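Local atomic coordinates of ribonucleoside triphosphate reductase (Lactobacillus leichmannii, PDB entry 1L1L), a protein that catalyses the adenosylcobalamin-dependent reduction of ribonucleoside triphosphates to deoxyribonucleotides and is allosterically regulated as a monomer. Residues A232-L237 / S279-V284; M336-E341 / I370-E375; E561-H566 / F632-F637; V626-Q631 / E662-Q667. One frame throughout, in Å; residues are numbered along the deposited sequence.

Contact 1: residues A232-L237 / S279-V284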
loop_
_atom_site.group_PDB
_atom_site.type_symbol
_atom_site.label_atom_id
_atom_site.label_comp_id
_atom_site.label_asym_id
_atom_site.label_seq_id
_atom_site.Cartn_x
_atom_site.Cartn_y
_atom_site.Cartn_z
ATOM N N ALA A 232 -17.615 -1.146 -17.002
ATOM C CA ALA A 232 -18.365 0.107 -16.909
ATOM C C ALA A 232 -19.661 0.022 -17.716
ATOM O O ALA A 232 -20.716 0.507 -17.281
ATOM C CB ALA A 232 -17.513 1.276 -17.410
ATOM N N LEU A 233 -19.566 -0.597 -18.891
ATOM C CA LEU A 233 -20.716 -0.781 -19.774
ATOM C C LEU A 233 -21.729 -1.703 -19.094
ATOM O O LEU A 233 -22.909 -1.367 -18.981
ATOM C CB LEU A 233 -20.260 -1.395 -21.106
ATOM C CG LEU A 233 -21.350 -1.801 -22.106
ATOM C CD1 LEU A 233 -22.205 -0.590 -22.446
ATOM C CD2 LEU A 233 -20.705 -2.397 -23.364
ATOM N N LEU A 234 -21.253 -2.861 -18.640
ATOM C CA LEU A 234 -22.095 -3.838 -17.954
ATOM C C LEU A 234 -22.873 -3.223 -16.788
ATOM O O LEU A 234 -24.069 -3.483 -16.620
ATOM C CB LEU A 234 -21.246 -4.992 -17.423
ATOM C CG LEU A 234 -22.013 -5.978 -16.539
ATOM C CD1 LEU A 234 -23.156 -6.608 -17.343
ATOM C CD2 LEU A 234 -21.074 -7.045 -16.017
ATOM N N ILE A 235 -22.188 -2.421 -15.976
ATOM C CA ILE A 235 -22.819 -1.780 -14.835
ATOM C C ILE A 235 -23.840 -0.716 -15.249
ATOM O O ILE A 235 -24.998 -0.755 -14.820
ATOM C CB ILE A 235 -21.761 -1.119 -13.914
ATOM C CG1 ILE A 235 -20.909 -2.196 -13.235
ATOM C CG2 ILE A 235 -22.447 -0.257 -12.876
ATOM C CD1 ILE A 235 -19.698 -1.643 -12.478
ATOM N N ASP A 236 -23.416 0.228 -16.082
ATOM C CA ASP A 236 -24.296 1.307 -16.514
ATOM C C ASP A 236 -25.574 0.870 -17.257
ATOM O O ASP A 236 -26.533 1.646 -17.343
ATOM C CB ASP A 236 -23.523 2.326 -17.371
ATOM C CG ASP A 236 -22.501 3.138 -16.564
ATOM O OD1 ASP A 236 -22.773 3.465 -15.394
ATOM O OD2 ASP A 236 -21.427 3.472 -17.111
ATOM N N LEU A 237 -25.593 -0.354 -17.783
ATOM C CA LEU A 237 -26.768 -0.849 -18.504
ATOM C C LEU A 237 -27.874 -1.303 -17.558
ATOM O O LEU A 237 -28.957 -1.698 -17.996
ATOM C CB LEU A 237 -26.398 -2.016 -19.420
ATOM C CG LEU A 237 -25.635 -1.697 -20.707
ATOM C CD1 LEU A 237 -25.433 -2.985 -21.489
ATOM C CD2 LEU A 237 -26.410 -0.677 -21.539
ATOM N N SER A 279 -15.362 -14.418 -15.232
ATOM C CA SER A 279 -15.998 -14.692 -13.942
ATOM C C SER A 279 -16.449 -13.397 -13.268
ATOM O O SER A 279 -17.583 -13.288 -12.775
ATOM C CB SER A 279 -15.020 -15.416 -13.024
ATOM O OG SER A 279 -14.465 -16.548 -13.669
ATOM N N MET A 280 -15.557 -12.409 -13.242
ATOM C CA MET A 280 -15.871 -11.132 -12.619
ATOM C C MET A 280 -17.103 -10.485 -13.242
ATOM O O MET A 280 -17.971 -9.982 -12.531
ATOM C CB MET A 280 -14.682 -10.178 -12.747
ATOM C CG MET A 280 -14.862 -8.858 -12.027
ATOM S SD MET A 280 -13.837 -7.547 -12.765
ATOM C CE MET A 280 -15.042 -6.741 -13.805
ATOM N N LEU A 281 -17.185 -10.484 -14.568
ATOM C CA LEU A 281 -18.324 -9.876 -15.244
ATOM C C LEU A 281 -19.606 -10.662 -14.969
ATOM O O LEU A 281 -20.678 -10.077 -14.815
ATOM C CB LEU A 281 -18.081 -9.811 -16.752
ATOM C CG LEU A 281 -16.998 -8.820 -17.185
ATOM C CD1 LEU A 281 -16.602 -9.113 -18.631
ATOM C CD2 LEU A 281 -17.499 -7.387 -17.023
ATOM N N LEU A 282 -19.488 -11.980 -14.918
ATOM C CA LEU A 282 -20.651 -12.829 -14.658
ATOM C C LEU A 282 -21.138 -12.642 -13.231
ATOM O O LEU A 282 -22.331 -12.433 -12.999
ATOM C CB LEU A 282 -20.312 -14.300 -14.907
ATOM C CG LEU A 282 -20.012 -14.642 -16.375
ATOM C CD1 LEU A 282 -19.632 -16.098 -16.484
ATOM C CD2 LEU A 282 -21.215 -14.308 -17.251
ATOM N N ASP A 283 -20.214 -12.703 -12.275
ATOM C CA ASP A 283 -20.574 -12.525 -10.875
ATOM C C ASP A 283 -21.053 -11.109 -10.553
ATOM O O ASP A 283 -21.968 -10.921 -9.747
ATOM C CB ASP A 283 -19.396 -12.919 -9.985
ATOM C CG ASP A 283 -19.103 -14.411 -10.042
ATOM O OD1 ASP A 283 -20.027 -15.191 -10.377
ATOM O OD2 ASP A 283 -17.962 -14.812 -9.743
ATOM N N VAL A 284 -20.439 -10.108 -11.182
ATOM C CA VAL A 284 -20.823 -8.720 -10.976
ATOM C C VAL A 284 -22.224 -8.480 -11.540
ATOM O O VAL A 284 -22.980 -7.621 -11.059
ATOM C CB VAL A 284 -19.806 -7.766 -11.670
ATOM C CG1 VAL A 284 -20.382 -6.379 -11.822
ATOM C CG2 VAL A 284 -18.534 -7.706 -10.841
#

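Contact 2: residues M336-E341 / I370-E375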
loop_
_atom_site.group_PDB
_atom_site.type_symbol
_atom_site.label_atom_id
_atom_site.label_comp_id
_atom_site.label_asym_id
_atom_site.label_seq_id
_atom_site.Cartn_x
_atom_site.Cartn_y
_atom_site.Cartn_z
ATOM N N MET A 336 -20.497 -9.045 6.734
ATOM C CA MET A 336 -20.305 -9.688 5.439
ATOM C C MET A 336 -19.136 -10.656 5.301
ATOM O O MET A 336 -19.278 -11.700 4.657
ATOM C CB MET A 336 -20.277 -8.642 4.325
ATOM C CG MET A 336 -18.985 -7.843 4.175
ATOM S SD MET A 336 -19.201 -6.699 2.808
ATOM C CE MET A 336 -18.812 -7.759 1.398
ATOM N N LYS A 337 -17.989 -10.357 5.915
ATOM C CA LYS A 337 -16.845 -11.257 5.802
ATOM C C LYS A 337 -16.917 -12.493 6.696
ATOM O O LYS A 337 -16.045 -13.359 6.639
ATOM C CB LYS A 337 -15.524 -10.508 6.073
ATOM C CG LYS A 337 -15.103 -9.557 4.956
ATOM C CD LYS A 337 -13.738 -8.915 5.242
ATOM C CE LYS A 337 -12.628 -9.946 5.379
ATOM N NZ LYS A 337 -11.277 -9.308 5.476
ATOM N N GLN A 338 -17.955 -12.592 7.523
ATOM C CA GLN A 338 -18.077 -13.755 8.394
ATOM C C GLN A 338 -18.729 -14.937 7.660
ATOM O O GLN A 338 -18.604 -16.090 8.081
ATOM C CB GLN A 338 -18.827 -13.365 9.683
ATOM C CG GLN A 338 -17.889 -12.689 10.706
ATOM C CD GLN A 338 -18.603 -11.961 11.841
ATOM O OE1 GLN A 338 -19.475 -11.129 11.608
ATOM N NE2 GLN A 338 -18.211 -12.259 13.073
ATOM N N ASP A 339 -19.397 -14.653 6.548
ATOM C CA ASP A 339 -20.017 -15.703 5.735
ATOM C C ASP A 339 -18.871 -16.499 5.117
ATOM O O ASP A 339 -18.229 -16.039 4.168
ATOM C CB ASP A 339 -20.886 -15.078 4.636
ATOM C CG ASP A 339 -21.411 -16.107 3.636
ATOM O OD1 ASP A 339 -22.409 -15.800 2.947
ATOM O OD2 ASP A 339 -20.830 -17.212 3.519
ATOM N N GLN A 340 -18.620 -17.687 5.659
ATOM C CA GLN A 340 -17.526 -18.541 5.208
ATOM C C GLN A 340 -17.428 -18.813 3.702
ATOM O O GLN A 340 -16.347 -18.668 3.125
ATOM C CB GLN A 340 -17.557 -19.867 5.976
ATOM C CG GLN A 340 -17.347 -19.706 7.478
ATOM C CD GLN A 340 -16.027 -19.038 7.819
ATOM O OE1 GLN A 340 -14.951 -19.594 7.585
ATOM N NE2 GLN A 340 -16.104 -17.833 8.368
ATOM N N GLU A 341 -18.537 -19.203 3.071
ATOM C CA GLU A 341 -18.537 -19.489 1.634
ATOM C C GLU A 341 -18.145 -18.272 0.797
ATOM O O GLU A 341 -17.285 -18.370 -0.084
ATOM C CB GLU A 341 -19.911 -19.970 1.157
ATOM C CG GLU A 341 -19.924 -20.283 -0.333
ATOM C CD GLU A 341 -21.286 -20.121 -0.978
ATOM O OE1 GLU A 341 -22.183 -20.958 -0.722
ATOM O OE2 GLU A 341 -21.459 -19.148 -1.745
ATOM N N ILE A 370 -13.601 -7.885 16.658
ATOM C CA ILE A 370 -12.145 -7.843 16.689
ATOM C C ILE A 370 -11.541 -9.041 17.412
ATOM O O ILE A 370 -10.544 -9.602 16.964
ATOM C CB ILE A 370 -11.653 -6.523 17.346
ATOM C CG1 ILE A 370 -11.988 -5.338 16.437
ATOM C CG2 ILE A 370 -10.156 -6.589 17.617
ATOM C CD1 ILE A 370 -11.738 -3.979 17.079
ATOM N N ARG A 371 -12.150 -9.446 18.525
ATOM C CA ARG A 371 -11.635 -10.581 19.289
ATOM C C ARG A 371 -11.742 -11.889 18.512
ATOM O O ARG A 371 -11.073 -12.868 18.830
ATOM C CB ARG A 371 -12.380 -10.704 20.621
ATOM C CG ARG A 371 -12.282 -9.457 21.473
ATOM C CD ARG A 371 -13.069 -9.589 22.762
ATOM N NE ARG A 371 -12.528 -10.631 23.625
ATOM C CZ ARG A 371 -12.914 -10.821 24.884
ATOM N NH1 ARG A 371 -13.841 -10.035 25.416
ATOM N NH2 ARG A 371 -12.374 -11.794 25.612
ATOM N N GLU A 372 -12.569 -11.900 17.476
ATOM C CA GLU A 372 -12.738 -13.106 16.684
ATOM C C GLU A 372 -11.817 -13.202 15.479
ATOM O O GLU A 372 -11.066 -14.170 15.331
ATOM C CB GLU A 372 -14.176 -13.227 16.179
ATOM C CG GLU A 372 -14.367 -14.451 15.288
ATOM C CD GLU A 372 -15.731 -14.517 14.643
ATOM O OE1 GLU A 372 -16.741 -14.493 15.377
ATOM O OE2 GLU A 372 -15.795 -14.599 13.397
ATOM N N ASN A 373 -11.882 -12.188 14.622
ATOM C CA ASN A 373 -11.109 -12.180 13.388
ATOM C C ASN A 373 -10.270 -10.922 13.132
ATOM O O ASN A 373 -9.677 -10.789 12.062
ATOM C CB ASN A 373 -12.074 -12.391 12.219
ATOM C CG ASN A 373 -13.243 -11.406 12.242
ATOM O OD1 ASN A 373 -13.047 -10.190 12.239
ATOM N ND2 ASN A 373 -14.467 -11.933 12.271
ATOM N N GLY A 374 -10.235 -10.009 14.100
ATOM C CA GLY A 374 -9.469 -8.784 13.949
ATOM C C GLY A 374 -10.193 -7.709 13.158
ATOM O O GLY A 374 -9.616 -6.666 12.815
ATOM N N GLU A 375 -11.460 -7.965 12.849
ATOM C CA GLU A 375 -12.282 -7.021 12.110
ATOM C C GLU A 375 -13.548 -6.721 12.913
ATOM O O GLU A 375 -13.982 -7.534 13.726
ATOM C CB GLU A 375 -12.671 -7.593 10.740
ATOM C CG GLU A 375 -11.499 -7.954 9.834
ATOM C CD GLU A 375 -10.609 -6.766 9.509
ATOM O OE1 GLU A 375 -11.149 -5.699 9.148
ATOM O OE2 GLU A 375 -9.366 -6.902 9.602
#

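Contact 3: residues E561-H566 / F632-F637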
loop_
_atom_site.group_PDB
_atom_site.type_symbol
_atom_site.label_atom_id
_atom_site.label_comp_id
_atom_site.label_asym_id
_atom_site.label_seq_id
_atom_site.Cartn_x
_atom_site.Cartn_y
_atom_site.Cartn_z
ATOM N N GLU A 561 9.795 -2.343 11.474
ATOM C CA GLU A 561 8.783 -1.806 10.561
ATOM C C GLU A 561 7.859 -0.754 11.177
ATOM O O GLU A 561 7.114 -1.035 12.118
ATOM C CB GLU A 561 7.973 -2.973 9.996
ATOM C CG GLU A 561 8.840 -4.212 9.799
ATOM C CD GLU A 561 8.250 -5.224 8.836
ATOM O OE1 GLU A 561 7.069 -5.596 9.015
ATOM O OE2 GLU A 561 8.975 -5.654 7.902
ATOM N N GLY A 562 7.902 0.455 10.623
ATOM C CA GLY A 562 7.082 1.533 11.138
ATOM C C GLY A 562 7.314 1.659 12.629
ATOM O O GLY A 562 8.470 1.751 13.065
ATOM N N MET A 563 6.235 1.647 13.412
ATOM C CA MET A 563 6.340 1.742 14.859
ATOM C C MET A 563 6.278 0.374 15.533
ATOM O O MET A 563 6.314 0.286 16.758
ATOM C CB MET A 563 5.220 2.615 15.423
ATOM C CG MET A 563 3.826 2.081 15.145
ATOM S SD MET A 563 2.619 2.760 16.296
ATOM C CE MET A 563 2.511 1.417 17.470
ATOM N N HIS A 564 6.183 -0.688 14.737
ATOM C CA HIS A 564 6.106 -2.052 15.266
ATOM C C HIS A 564 7.351 -2.470 16.061
ATOM O O HIS A 564 8.444 -1.949 15.850
ATOM C CB HIS A 564 5.931 -3.061 14.129
ATOM C CG HIS A 564 4.608 -2.981 13.436
ATOM N ND1 HIS A 564 3.633 -2.074 13.788
ATOM C CD2 HIS A 564 4.089 -3.722 12.429
ATOM C CE1 HIS A 564 2.568 -2.262 13.030
ATOM N NE2 HIS A 564 2.818 -3.256 12.198
ATOM N N PHE A 565 7.168 -3.429 16.957
ATOM C CA PHE A 565 8.259 -3.961 17.760
ATOM C C PHE A 565 8.756 -5.202 17.037
ATOM O O PHE A 565 8.100 -5.700 16.124
ATOM C CB PHE A 565 7.757 -4.324 19.155
ATOM C CG PHE A 565 7.434 -3.132 20.004
ATOM C CD1 PHE A 565 8.435 -2.501 20.748
ATOM C CD2 PHE A 565 6.144 -2.609 20.039
ATOM C CE1 PHE A 565 8.153 -1.368 21.510
ATOM C CE2 PHE A 565 5.853 -1.472 20.802
ATOM C CZ PHE A 565 6.861 -0.853 21.538
ATOM N N HIS A 566 9.917 -5.702 17.432
ATOM C CA HIS A 566 10.474 -6.888 16.795
ATOM C C HIS A 566 9.777 -8.163 17.253
ATOM O O HIS A 566 9.302 -8.254 18.388
ATOM C CB HIS A 566 11.964 -6.983 17.111
ATOM C CG HIS A 566 12.796 -5.978 16.384
ATOM N ND1 HIS A 566 13.065 -6.074 15.035
ATOM C CD2 HIS A 566 13.410 -4.848 16.812
ATOM C CE1 HIS A 566 13.810 -5.047 14.663
ATOM N NE2 HIS A 566 14.032 -4.289 15.722
ATOM N N PHE A 632 -1.277 0.852 22.271
ATOM C CA PHE A 632 -2.186 1.975 22.026
ATOM C C PHE A 632 -1.466 3.291 22.346
ATOM O O PHE A 632 -1.471 4.232 21.539
ATOM C CB PHE A 632 -3.434 1.850 22.908
ATOM C CG PHE A 632 -4.596 1.188 22.230
ATOM C CD1 PHE A 632 -5.520 1.944 21.509
ATOM C CD2 PHE A 632 -4.785 -0.184 22.331
ATOM C CE1 PHE A 632 -6.628 1.335 20.903
ATOM C CE2 PHE A 632 -5.889 -0.798 21.730
ATOM C CZ PHE A 632 -6.810 -0.038 21.018
ATOM N N ALA A 633 -0.841 3.353 23.526
ATOM C CA ALA A 633 -0.121 4.559 23.942
ATOM C C ALA A 633 0.970 4.941 22.954
ATOM O O ALA A 633 1.172 6.121 22.670
ATOM C CB ALA A 633 0.492 4.366 25.330
ATOM N N THR A 634 1.670 3.944 22.419
ATOM C CA THR A 634 2.740 4.224 21.468
ATOM C C THR A 634 2.187 4.820 20.175
ATOM O O THR A 634 2.734 5.790 19.651
ATOM C CB THR A 634 3.540 2.947 21.159
ATOM O OG1 THR A 634 4.057 2.410 22.382
ATOM C CG2 THR A 634 4.678 3.245 20.217
ATOM N N GLN A 635 1.101 4.243 19.653
ATOM C CA GLN A 635 0.496 4.776 18.444
ATOM C C GLN A 635 0.005 6.198 18.721
ATOM O O GLN A 635 0.171 7.091 17.896
ATOM C CB GLN A 635 -0.684 3.897 17.992
ATOM C CG GLN A 635 -1.600 4.555 16.957
ATOM C CD GLN A 635 -2.793 3.672 16.568
ATOM O OE1 GLN A 635 -3.422 3.053 17.424
ATOM N NE2 GLN A 635 -3.113 3.632 15.282
ATOM N N ALA A 636 -0.594 6.399 19.889
ATOM C CA ALA A 636 -1.121 7.711 20.275
ATOM C C ALA A 636 -0.020 8.763 20.350
ATOM O O ALA A 636 -0.227 9.923 19.983
ATOM C CB ALA A 636 -1.838 7.615 21.618
ATOM N N PHE A 637 1.145 8.356 20.837
ATOM C CA PHE A 637 2.273 9.267 20.952
ATOM C C PHE A 637 2.612 9.824 19.577
ATOM O O PHE A 637 2.659 11.043 19.376
ATOM C CB PHE A 637 3.497 8.539 21.531
ATOM C CG PHE A 637 4.713 9.413 21.656
ATOM C CD1 PHE A 637 4.870 10.256 22.748
ATOM C CD2 PHE A 637 5.687 9.413 20.662
ATOM C CE1 PHE A 637 5.980 11.089 22.855
ATOM C CE2 PHE A 637 6.808 10.246 20.754
ATOM C CZ PHE A 637 6.954 11.084 21.852
#

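Contact 4: residues V626-Q631 / E662-Q667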
loop_
_atom_site.group_PDB
_atom_site.type_symbol
_atom_site.label_atom_id
_atom_site.label_comp_id
_atom_site.label_asym_id
_atom_site.label_seq_id
_atom_site.Cartn_x
_atom_site.Cartn_y
_atom_site.Cartn_z
ATOM N N VAL A 626 4.711 -7.146 24.494
ATOM C CA VAL A 626 4.229 -5.775 24.690
ATOM C C VAL A 626 2.726 -5.741 24.956
ATOM O O VAL A 626 1.926 -6.217 24.149
ATOM C CB VAL A 626 4.538 -4.892 23.470
ATOM C CG1 VAL A 626 4.054 -3.475 23.718
ATOM C CG2 VAL A 626 6.028 -4.894 23.203
ATOM N N SER A 627 2.340 -5.166 26.089
ATOM C CA SER A 627 0.930 -5.106 26.446
ATOM C C SER A 627 0.099 -4.325 25.434
ATOM O O SER A 627 0.591 -3.417 24.770
ATOM C CB SER A 627 0.758 -4.477 27.827
ATOM O OG SER A 627 0.921 -3.073 27.752
ATOM N N ILE A 628 -1.177 -4.676 25.327
ATOM C CA ILE A 628 -2.052 -3.979 24.397
ATOM C C ILE A 628 -2.132 -2.503 24.808
ATOM O O ILE A 628 -2.122 -1.613 23.965
ATOM C CB ILE A 628 -3.462 -4.626 24.370
ATOM C CG1 ILE A 628 -4.339 -3.927 23.328
ATOM C CG2 ILE A 628 -4.091 -4.593 25.758
ATOM C CD1 ILE A 628 -5.727 -4.542 23.184
ATOM N N ALA A 629 -2.172 -2.243 26.111
ATOM C CA ALA A 629 -2.244 -0.867 26.596
ATOM C C ALA A 629 -1.053 -0.043 26.117
ATOM O O ALA A 629 -1.202 1.119 25.723
ATOM C CB ALA A 629 -2.306 -0.845 28.122
ATOM N N GLU A 630 0.134 -0.637 26.148
ATOM C CA GLU A 630 1.324 0.087 25.708
ATOM C C GLU A 630 1.351 0.331 24.204
ATOM O O GLU A 630 1.869 1.344 23.747
ATOM C CB GLU A 630 2.603 -0.650 26.119
ATOM C CG GLU A 630 3.834 0.213 25.900
ATOM C CD GLU A 630 5.123 -0.485 26.269
ATOM O OE1 GLU A 630 5.084 -1.384 27.141
ATOM O OE2 GLU A 630 6.173 -0.118 25.697
ATOM N N GLN A 631 0.815 -0.602 23.424
ATOM C CA GLN A 631 0.790 -0.424 21.981
ATOM C C GLN A 631 -0.117 0.755 21.621
ATOM O O GLN A 631 0.223 1.560 20.761
ATOM C CB GLN A 631 0.314 -1.712 21.292
ATOM C CG GLN A 631 1.309 -2.853 21.419
ATOM C CD GLN A 631 0.883 -4.114 20.687
ATOM O OE1 GLN A 631 0.731 -4.119 19.464
ATOM N NE2 GLN A 631 0.701 -5.193 21.432
ATOM N N GLU A 662 -12.289 -3.203 24.096
ATOM C CA GLU A 662 -13.346 -2.197 24.101
ATOM C C GLU A 662 -12.935 -0.993 24.942
ATOM O O GLU A 662 -13.175 0.146 24.557
ATOM C CB GLU A 662 -14.658 -2.770 24.660
ATOM C CG GLU A 662 -15.883 -1.949 24.237
ATOM C CD GLU A 662 -16.988 -1.926 25.273
ATOM O OE1 GLU A 662 -17.447 -3.012 25.697
ATOM O OE2 GLU A 662 -17.407 -0.811 25.657
ATOM N N SER A 663 -12.305 -1.269 26.080
ATOM C CA SER A 663 -11.855 -0.235 27.015
ATOM C C SER A 663 -10.841 0.723 26.398
ATOM O O SER A 663 -10.945 1.943 26.545
ATOM C CB SER A 663 -11.208 -0.879 28.249
ATOM O OG SER A 663 -12.013 -1.908 28.791
ATOM N N LEU A 664 -9.845 0.163 25.719
ATOM C CA LEU A 664 -8.820 0.986 25.103
ATOM C C LEU A 664 -9.353 1.766 23.911
ATOM O O LEU A 664 -8.957 2.908 23.691
ATOM C CB LEU A 664 -7.614 0.122 24.713
ATOM C CG LEU A 664 -6.830 -0.315 25.960
ATOM C CD1 LEU A 664 -5.949 -1.523 25.653
ATOM C CD2 LEU A 664 -6.007 0.865 26.469
ATOM N N LEU A 665 -10.246 1.164 23.131
ATOM C CA LEU A 665 -10.816 1.881 21.999
ATOM C C LEU A 665 -11.555 3.116 22.532
ATOM O O LEU A 665 -11.465 4.213 21.967
ATOM C CB LEU A 665 -11.785 0.981 21.215
ATOM C CG LEU A 665 -11.108 -0.106 20.369
ATOM C CD1 LEU A 665 -12.124 -1.152 19.903
ATOM C CD2 LEU A 665 -10.406 0.565 19.181
ATOM N N ARG A 666 -12.280 2.941 23.633
ATOM C CA ARG A 666 -13.002 4.068 24.210
ATOM C C ARG A 666 -12.013 5.089 24.755
ATOM O O ARG A 666 -12.145 6.293 24.522
ATOM C CB ARG A 666 -13.937 3.599 25.333
ATOM C CG ARG A 666 -15.063 2.678 24.871
ATOM C CD ARG A 666 -16.234 2.702 25.853
ATOM N NE ARG A 666 -15.802 2.534 27.239
ATOM C CZ ARG A 666 -15.375 1.387 27.760
ATOM N NH1 ARG A 666 -15.324 0.293 27.012
ATOM N NH2 ARG A 666 -14.989 1.334 29.028
ATOM N N GLN A 667 -11.004 4.609 25.468
ATOM C CA GLN A 667 -10.024 5.517 26.054
ATOM C C GLN A 667 -9.385 6.468 25.056
ATOM O O GLN A 667 -9.207 7.646 25.349
ATOM C CB GLN A 667 -8.919 4.738 26.774
ATOM C CG GLN A 667 -8.069 5.638 27.659
ATOM C CD GLN A 667 -6.933 4.912 28.344
ATOM O OE1 GLN A 667 -7.050 3.733 28.697
ATOM N NE2 GLN A 667 -5.826 5.622 28.560
#

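Contact 1: residues A232-L237 / S279-V284
Leu234 and Ile235 pack against Leu281 and Val284 in a buried contact of apolar side chains between two nearly parallel helices. Helix 224-236 supplies the first pair near its C-terminal end, and helix 275-289 supplies the second. The axes of the two short helical segments lie 9° apart and come within 10.7 Å, a spacing bridged by these four side chains. Leu234 does most of the work. Its CG stands anti to the backbone N (chi1 173°), which sends the CD2 methyl across to the other helix. There CD2 lies 3.7 Å from CD2 of Leu281, methyl against methyl, and also against the Leu281 carbonyl, 3.3 Å from its O. The same methyl reaches CG1 of Val284 at 4.3 Å. Ile235 adds a looser touch, with its CG1 4.4 Å from CG1 of Val284. Leu184 of strand 183-187 meets Leu234, while Leu186 of that strand and Leu252 of strand 249-253 meet Leu281. Leu307 of helix 298-313 lies against Val284. Both segments belong to the B12-dependent insertion domain family region. No hydrogen bond crosses between the segments, so the join probably rests on van der Waals packing and the burial of apolar surface.

Contact 2: residues M336-E341 / I370-E375
Glu372 OE2 is approached by two side-chain amides, one from each segment. Gln338 NE2 reaches it across the contact at 3.4 Å; the bond is weak and long, although nearly straight at 176°. ND2 of Asn373, which directly follows Glu372, gives OE2 a second hydrogen bond at 3.2 Å. This donor sits above the carboxylate plane. Glu372 stretches toward Gln338 because its CG is anti to the backbone N (chi1 177°) and the chain stays extended beyond. The Gln338 amide is turned 45° from the carboxylate and stands almost perpendicular to the Asn373 amide. CG of Gln338 also lies 3.8 Å from Asn373 ND2. Asn373 is held from its other end: its OD1 accepts from Glu375 N at 2.8 Å, in the carbonyl plane. That is an Asx turn, formed where Gly374 leaves the helix with positive phi. Gln340 NE2 folds back to Gln338 O at 3.1 Å. The contact lies at the surface. It joins the residues leading into helix 340-347 to the end of helix 363-373, just ahead of strand 377-380. Beside it, NZ of Lys337 donates to Ser350 O at the start of strand 350-356.

Contact 3: residues E561-H566 / F632-F637
Met563 makes the close part of this contact, and Phe565 the looser part. The Met563 side chain leaves a loop and lies against one side of helix 628-641. Its SD is 3.6 Å from CA of Gln635 and 3.9 Å from CB of the same residue. CE lies between the two residues Gln635 and Thr634, 3.8 Å from Gln635 N and 3.9 Å from CG2 of Thr634. The chain bends at chi3 (-98°), which lets sulfur and methyl meet neighbouring residues of the helix. Thr634 presents its methyl with CG2 anti to its backbone N, while OG1 bonds back to Glu630 O one turn earlier. Gln635 also leads its polar end away from the loop, and its NE2 bonds Val647 O. The Phe565 ring is less intimate and partly exposed. Its CZ comes only to 4.4 Å from Thr634 OG1, which lies at the ring edge near the plane. Gln478 of helix 477-485 touches both Phe565 and Thr634, and its NE2 bonds Met563 O. Met563 projects from a type II' beta turn, Glu561 to His564, with Gly562 at positive phi and His564 N bonded to Glu561 O at 2.8 Å. This turn, in the loop between helix 551-557 and strand 570-578, is thus packed on helix 628-641.

Contact 4: residues V626-Q631 / E662-Q667
Leu664 reaches across from helix 661-667 to the first turn of helix 628-641. Its CB lies against CE2 of the Phe632 ring, on the same partner helix, and its CG is anti to the carbonyl carbon (chi1 -72°). From CG the two methyls part. CD1 is taken up by Ile628: it lies 3.6 Å from CG2, 3.7 Å from CG1 and 3.9 Å from the CD1 tip of that residue. It therefore rests against both branches of the isoleucine, CG2 and CG1-CD1. CD2 goes to Ala629, 4.1 Å from CA and 4.4 Å from CB. Ile628 continues the apolar patch toward Ile651 and Phe653 of strand 650-653. Polar bonds fix the backbone around this patch. Ser627 is the N-cap, and its OG accepts from Glu630 N at 3.0 Å. Glu657 OE2 accepts from Ile628 N. On the second helix, Arg666 NH1 pairs with Glu662 OE2 at 2.7 Å, one turn apart. Glu630, whose CB points away from the second helix, is salt-bridged to Arg488. Helix 661-667 connects the parallel neighbouring strands 650-653 and 674-679, a beta-alpha-beta crossover, and the capped start of helix 628-641 packs on it.

The four contacts follow one another along the chain, except that contacts 3 and 4 cross. These two are neighbours, with centres about 12 Å apart, and both use helix 628-641. Phe632 of contact 3 packs on Leu665 of contact 4, and Phe565 packs on Val626. Contact 2 lies about 21 Å from contact 4 between centres and touches it where Ile370 meets Leu665. Contact 1 stands apart in the insertion domain region, about 27 Å from contact 2 and more than 40 Å from the others, centre to centre. Helix 298-313 touches residues of both contacts 1 and 2. Strands 350-356, 377-380 and 650-653, near contacts 2 and 4, belong to one mixed sheet, consistent with this reductase's ten-stranded barrel.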